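Aminopentol aminotransferase (Sphingopyxis macrogoltabida, PDB 6HBS) catalyses the pyridoxal-phosphate-dependent deamination of the hydrolysed fumonisin aminopentol to its 2-keto form, preferring pyruvate as amino acceptor. Local coordinates at residues T28-R40 and A362-Y375. Sequence-based numbering, arbitrary orientation.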
loop_
_atom_site.group_PDB
_atom_site.type_symbol
_atom_site.label_atom_id
_atom_site.label_comp_id
_atom_site.label_asym_id
_atom_site.label_seq_id
_atom_site.Cartn_x
_atom_site.Cartn_y
_atom_site.Cartn_z
ATOM N N THR A 28 3.244 -19.959 5.431
ATOM C CA THR A 28 3.996 -21.210 5.393
ATOM C C THR A 28 3.121 -22.396 4.943
ATOM O O THR A 28 3.543 -23.524 5.068
ATOM C CB THR A 28 4.623 -21.487 6.768
ATOM O OG1 THR A 28 3.569 -21.622 7.707
ATOM C CG2 THR A 28 5.542 -20.377 7.217
ATOM N N ARG A 29 1.920 -22.131 4.398
ATOM C CA ARG A 29 0.965 -23.163 4.011
ATOM C C ARG A 29 1.598 -24.224 3.082
ATOM O O ARG A 29 1.236 -25.392 3.167
ATOM C CB ARG A 29 -0.225 -22.500 3.308
ATOM C CG ARG A 29 -1.275 -23.475 2.806
ATOM C CD ARG A 29 -2.634 -22.825 2.630
ATOM N NE ARG A 29 -3.674 -23.779 2.994
ATOM C CZ ARG A 29 -4.202 -24.691 2.177
ATOM N NH1 ARG A 29 -4.935 -25.670 2.684
ATOM N NH2 ARG A 29 -4.010 -24.617 0.869
ATOM N N LEU A 30 2.480 -23.809 2.164
ATOM C CA LEU A 30 3.069 -24.697 1.148
ATOM C C LEU A 30 4.501 -25.118 1.509
ATOM O O LEU A 30 5.164 -25.687 0.648
ATOM C CB LEU A 30 3.078 -23.978 -0.207
ATOM C CG LEU A 30 1.706 -23.624 -0.782
ATOM C CD1 LEU A 30 1.859 -22.886 -2.112
ATOM C CD2 LEU A 30 0.853 -24.872 -0.949
ATOM N N LEU A 31 4.956 -24.847 2.748
ATOM C CA LEU A 31 6.316 -25.212 3.205
ATOM C C LEU A 31 6.254 -26.413 4.129
ATOM O O LEU A 31 5.203 -26.722 4.669
ATOM C CB LEU A 31 6.961 -24.027 3.924
ATOM C CG LEU A 31 7.416 -22.892 3.015
ATOM C CD1 LEU A 31 7.806 -21.668 3.827
ATOM C CD2 LEU A 31 8.565 -23.336 2.118
ATOM N N PRO A 32 7.377 -27.128 4.360
ATOM C CA PRO A 32 7.400 -28.158 5.402
ATOM C C PRO A 32 6.918 -27.600 6.741
ATOM O O PRO A 32 7.056 -26.406 7.029
ATOM C CB PRO A 32 8.859 -28.647 5.425
ATOM C CG PRO A 32 9.347 -28.356 4.003
ATOM C CD PRO A 32 8.625 -27.071 3.590
ATOM N N PRO A 33 6.324 -28.448 7.607
ATOM C CA PRO A 33 5.700 -27.971 8.844
ATOM C C PRO A 33 6.694 -27.393 9.856
ATOM O O PRO A 33 6.297 -26.651 10.741
ATOM C CB PRO A 33 4.990 -29.233 9.380
ATOM C CG PRO A 33 5.799 -30.379 8.814
ATOM C CD PRO A 33 6.175 -29.901 7.428
ATOM N N GLU A 34 7.984 -27.700 9.680
ATOM C CA GLU A 34 9.051 -27.208 10.544
ATOM C C GLU A 34 9.257 -25.697 10.390
ATOM O O GLU A 34 9.863 -25.075 11.254
ATOM C CB GLU A 34 10.365 -27.922 10.219
ATOM C CG GLU A 34 10.334 -29.408 10.552
ATOM C CD GLU A 34 10.022 -30.356 9.412
ATOM O OE1 GLU A 34 9.353 -29.945 8.442
ATOM O OE2 GLU A 34 10.450 -31.514 9.508
ATOM N N PHE A 35 8.843 -25.124 9.258
ATOM C CA PHE A 35 9.051 -23.698 8.995
ATOM C C PHE A 35 8.207 -22.893 9.982
ATOM O O PHE A 35 7.001 -23.105 10.080
ATOM C CB PHE A 35 8.757 -23.343 7.537
ATOM C CG PHE A 35 9.919 -23.610 6.616
ATOM C CD1 PHE A 35 10.156 -24.886 6.121
ATOM C CD2 PHE A 35 10.813 -22.604 6.299
ATOM C CE1 PHE A 35 11.250 -25.135 5.299
ATOM C CE2 PHE A 35 11.918 -22.849 5.494
ATOM C CZ PHE A 35 12.132 -24.122 4.993
ATOM N N PRO A 36 8.826 -21.988 10.770
ATOM C CA PRO A 36 8.071 -21.067 11.624
ATOM C C PRO A 36 7.298 -20.005 10.814
ATOM O O PRO A 36 7.804 -19.484 9.816
ATOM C CB PRO A 36 9.165 -20.399 12.466
ATOM C CG PRO A 36 10.384 -20.432 11.581
ATOM C CD PRO A 36 10.272 -21.742 10.828
ATOM N N GLN A 37 6.073 -19.723 11.261
ATOM C CA GLN A 37 5.203 -18.682 10.666
ATOM C C GLN A 37 5.481 -17.300 11.284
ATOM O O GLN A 37 5.574 -16.310 10.551
ATOM C CB GLN A 37 3.731 -19.044 10.845
ATOM C CG GLN A 37 2.803 -18.013 10.194
ATOM C CD GLN A 37 2.953 -17.901 8.700
ATOM O OE1 GLN A 37 2.208 -18.547 7.950
ATOM N NE2 GLN A 37 3.890 -17.078 8.244
ATOM N N PHE A 38 5.637 -17.239 12.617
ATOM C CA PHE A 38 5.701 -16.019 13.385
ATOM C C PHE A 38 7.091 -15.800 13.988
ATOM O O PHE A 38 7.643 -16.714 14.560
ATOM C CB PHE A 38 4.639 -16.069 14.483
ATOM C CG PHE A 38 3.245 -16.039 13.930
ATOM C CD1 PHE A 38 2.755 -14.869 13.370
ATOM C CD2 PHE A 38 2.475 -17.185 13.886
ATOM C CE1 PHE A 38 1.484 -14.828 12.835
ATOM C CE2 PHE A 38 1.206 -17.154 13.337
ATOM C CZ PHE A 38 0.710 -15.969 12.823
ATOM N N PHE A 39 7.590 -14.566 13.914
ATOM C CA PHE A 39 8.933 -14.186 14.363
ATOM C C PHE A 39 8.882 -13.162 15.505
ATOM O O PHE A 39 7.825 -12.576 15.790
ATOM C CB PHE A 39 9.744 -13.669 13.184
ATOM C CG PHE A 39 9.941 -14.730 12.144
ATOM C CD1 PHE A 39 8.941 -15.016 11.221
ATOM C CD2 PHE A 39 11.104 -15.491 12.126
ATOM C CE1 PHE A 39 9.123 -16.030 10.291
ATOM C CE2 PHE A 39 11.277 -16.509 11.200
ATOM C CZ PHE A 39 10.295 -16.766 10.277
ATOM N N ARG A 40 10.015 -12.995 16.200
ATOM C CA ARG A 40 10.079 -12.075 17.343
ATOM C C ARG A 40 10.979 -10.881 17.031
ATOM O O ARG A 40 10.699 -9.739 17.444
ATOM C CB ARG A 40 10.484 -12.804 18.630
ATOM C CG ARG A 40 10.071 -12.032 19.881
ATOM C CD ARG A 40 10.513 -12.652 21.194
ATOM N NE ARG A 40 11.929 -12.386 21.418
ATOM C CZ ARG A 40 12.426 -11.267 21.939
ATOM N NH1 ARG A 40 11.609 -10.287 22.301
ATOM N NH2 ARG A 40 13.731 -11.138 22.103
ATOM N N ALA A 362 15.639 -28.208 2.646
ATOM C CA ALA A 362 15.370 -26.891 3.205
ATOM C C ALA A 362 14.995 -27.044 4.681
ATOM O O ALA A 362 15.458 -26.289 5.512
ATOM C CB ALA A 362 14.283 -26.173 2.396
ATOM N N ALA A 363 14.179 -28.056 5.006
ATOM C CA ALA A 363 13.727 -28.217 6.386
ATOM C C ALA A 363 14.915 -28.591 7.275
ATOM O O ALA A 363 14.992 -28.148 8.412
ATOM C CB ALA A 363 12.635 -29.253 6.499
ATOM N N ALA A 364 15.811 -29.440 6.749
ATOM C CA ALA A 364 16.992 -29.905 7.495
ATOM C C ALA A 364 17.923 -28.715 7.751
ATOM O O ALA A 364 18.553 -28.633 8.777
ATOM C CB ALA A 364 17.687 -31.016 6.738
ATOM N N CYS A 365 17.962 -27.755 6.822
ATOM C CA CYS A 365 18.763 -26.541 7.031
ATOM C C CYS A 365 18.248 -25.704 8.221
ATOM O O CYS A 365 19.056 -25.044 8.886
ATOM C CB CYS A 365 18.803 -25.660 5.798
ATOM S SG CYS A 365 19.782 -26.299 4.420
ATOM N N LEU A 366 16.930 -25.709 8.487
ATOM C CA LEU A 366 16.360 -24.970 9.659
ATOM C C LEU A 366 17.030 -25.422 10.957
ATOM O O LEU A 366 17.341 -24.594 11.798
ATOM C CB LEU A 366 14.851 -25.189 9.801
ATOM C CG LEU A 366 13.950 -24.514 8.772
ATOM C CD1 LEU A 366 12.487 -24.947 8.969
ATOM C CD2 LEU A 366 14.064 -23.000 8.824
ATOM N N LYS A 367 17.251 -26.732 11.108
ATOM C CA LYS A 367 17.858 -27.280 12.335
ATOM C C LYS A 367 19.253 -26.709 12.564
ATOM O O LYS A 367 19.676 -26.585 13.703
ATOM C CB LYS A 367 18.029 -28.799 12.264
ATOM C CG LYS A 367 16.740 -29.605 12.290
ATOM C CD LYS A 367 16.850 -30.841 13.178
ATOM C CE LYS A 367 16.433 -32.120 12.486
ATOM N NZ LYS A 367 15.114 -31.966 11.826
ATOM N N GLY A 368 19.966 -26.396 11.478
ATOM C CA GLY A 368 21.279 -25.810 11.565
ATOM C C GLY A 368 21.235 -24.308 11.622
ATOM O O GLY A 368 22.253 -23.677 11.465
ATOM N N GLY A 369 20.040 -23.724 11.797
ATOM C CA GLY A 369 19.955 -22.276 11.930
ATOM C C GLY A 369 20.127 -21.530 10.618
ATOM O O GLY A 369 20.694 -20.462 10.607
ATOM N N VAL A 370 19.607 -22.081 9.519
ATOM C CA VAL A 370 19.647 -21.440 8.223
ATOM C C VAL A 370 18.230 -21.484 7.653
ATOM O O VAL A 370 17.585 -22.514 7.741
ATOM C CB VAL A 370 20.636 -22.154 7.287
ATOM C CG1 VAL A 370 20.492 -21.748 5.834
ATOM C CG2 VAL A 370 22.061 -21.967 7.775
ATOM N N TYR A 371 17.764 -20.343 7.136
ATOM C CA TYR A 371 16.482 -20.266 6.466
ATOM C C TYR A 371 16.742 -20.134 4.967
ATOM O O TYR A 371 17.113 -19.075 4.491
ATOM C CB TYR A 371 15.653 -19.084 6.985
ATOM C CG TYR A 371 14.178 -19.120 6.651
ATOM C CD1 TYR A 371 13.724 -19.014 5.339
ATOM C CD2 TYR A 371 13.224 -19.237 7.655
ATOM C CE1 TYR A 371 12.362 -19.033 5.038
ATOM C CE2 TYR A 371 11.860 -19.249 7.371
ATOM C CZ TYR A 371 11.431 -19.139 6.058
ATOM O OH TYR A 371 10.103 -19.154 5.794
ATOM N N VAL A 372 16.465 -21.213 4.241
ATOM C CA VAL A 372 16.491 -21.242 2.792
ATOM C C VAL A 372 15.133 -21.764 2.299
ATOM O O VAL A 372 14.370 -22.382 3.048
ATOM C CB VAL A 372 17.630 -22.130 2.263
ATOM C CG1 VAL A 372 18.985 -21.504 2.485
ATOM C CG2 VAL A 372 17.560 -23.542 2.831
ATOM N N HIS A 373 14.839 -21.520 1.023
ATOM C CA HIS A 373 13.500 -21.685 0.506
ATOM C C HIS A 373 13.502 -22.687 -0.631
ATOM O O HIS A 373 14.283 -22.541 -1.561
ATOM C CB HIS A 373 12.921 -20.340 0.068
ATOM C CG HIS A 373 11.424 -20.320 -0.003
ATOM N ND1 HIS A 373 10.694 -21.139 -0.845
ATOM C CD2 HIS A 373 10.524 -19.522 0.612
ATOM C CE1 HIS A 373 9.409 -20.899 -0.680
ATOM N NE2 HIS A 373 9.274 -19.911 0.216
ATOM N N PRO A 374 12.639 -23.729 -0.585
ATOM C CA PRO A 374 12.624 -24.751 -1.628
ATOM C C PRO A 374 11.861 -24.424 -2.919
ATOM O O PRO A 374 12.012 -25.209 -3.868
ATOM C CB PRO A 374 11.923 -25.919 -0.917
ATOM C CG PRO A 374 10.959 -25.256 -0.007
ATOM C CD PRO A 374 11.720 -24.062 0.515
ATOM N N TYR A 375 11.089 -23.306 -2.982
ATOM C CA TYR A 375 10.363 -23.003 -4.257
ATOM C C TYR A 375 10.459 -21.530 -4.710
ATOM O O TYR A 375 10.142 -21.234 -5.863
ATOM C CB TYR A 375 8.932 -23.566 -4.210
ATOM C CG TYR A 375 7.957 -22.888 -3.290
ATOM C CD1 TYR A 375 7.469 -21.612 -3.570
ATOM C CD2 TYR A 375 7.489 -23.524 -2.154
ATOM C CE1 TYR A 375 6.550 -20.978 -2.739
ATOM C CE2 TYR A 375 6.582 -22.898 -1.304
ATOM C CZ TYR A 375 6.098 -21.630 -1.606
ATOM O OH TYR A 375 5.224 -21.010 -0.767
HETATM O O HOH W 1 3.817 -21.414 1.825
HETATM O O HOH W 2 8.479 -18.251 7.569
#
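Where F35 meets L366, A362 and Y371, the backbones approach without a direct hydrogen bond: the CA atoms of E34 and A363 lie 6.3 Å apart, and the loop with type I turns at T28-L31 and P32-F35 runs alongside the last turns of helix 356-367. The F35 ring lies between the helix and Y371. L366 CD1 sits over one face, 3.6 Å from the ring centroid and 10° off the normal, a CH-pi contact; A362 CB meets the edge, 3.9 Å from F35 CZ. With chi1 at -83°, CG lies anti to the carbonyl carbon, placing the ring where its edge meets the face of Y371 in a T-shaped pair (centroids 5.1 Å apart, planes at 80°). Replacing F35 by an alanine is likely to leave L366 CD1 and the Y371 face without the ring they share, opening a gap between helix and loop. L31 CD2 makes a CH-pi contact 4.1 Å from the H373 ring centroid. Waters bridge L30 N to Y375 OH and P36 O to Y371 OH. A Schellman motif at G369 ends helix 356-367; strand 370-371 then runs parallel to strand 54-57, Y371 bonding I56 and Y58 through the backbone. Strand 39-43 is outermost on this sheet's other side within the chain, and F39 makes backbone hydrogen bonds to the second subunit.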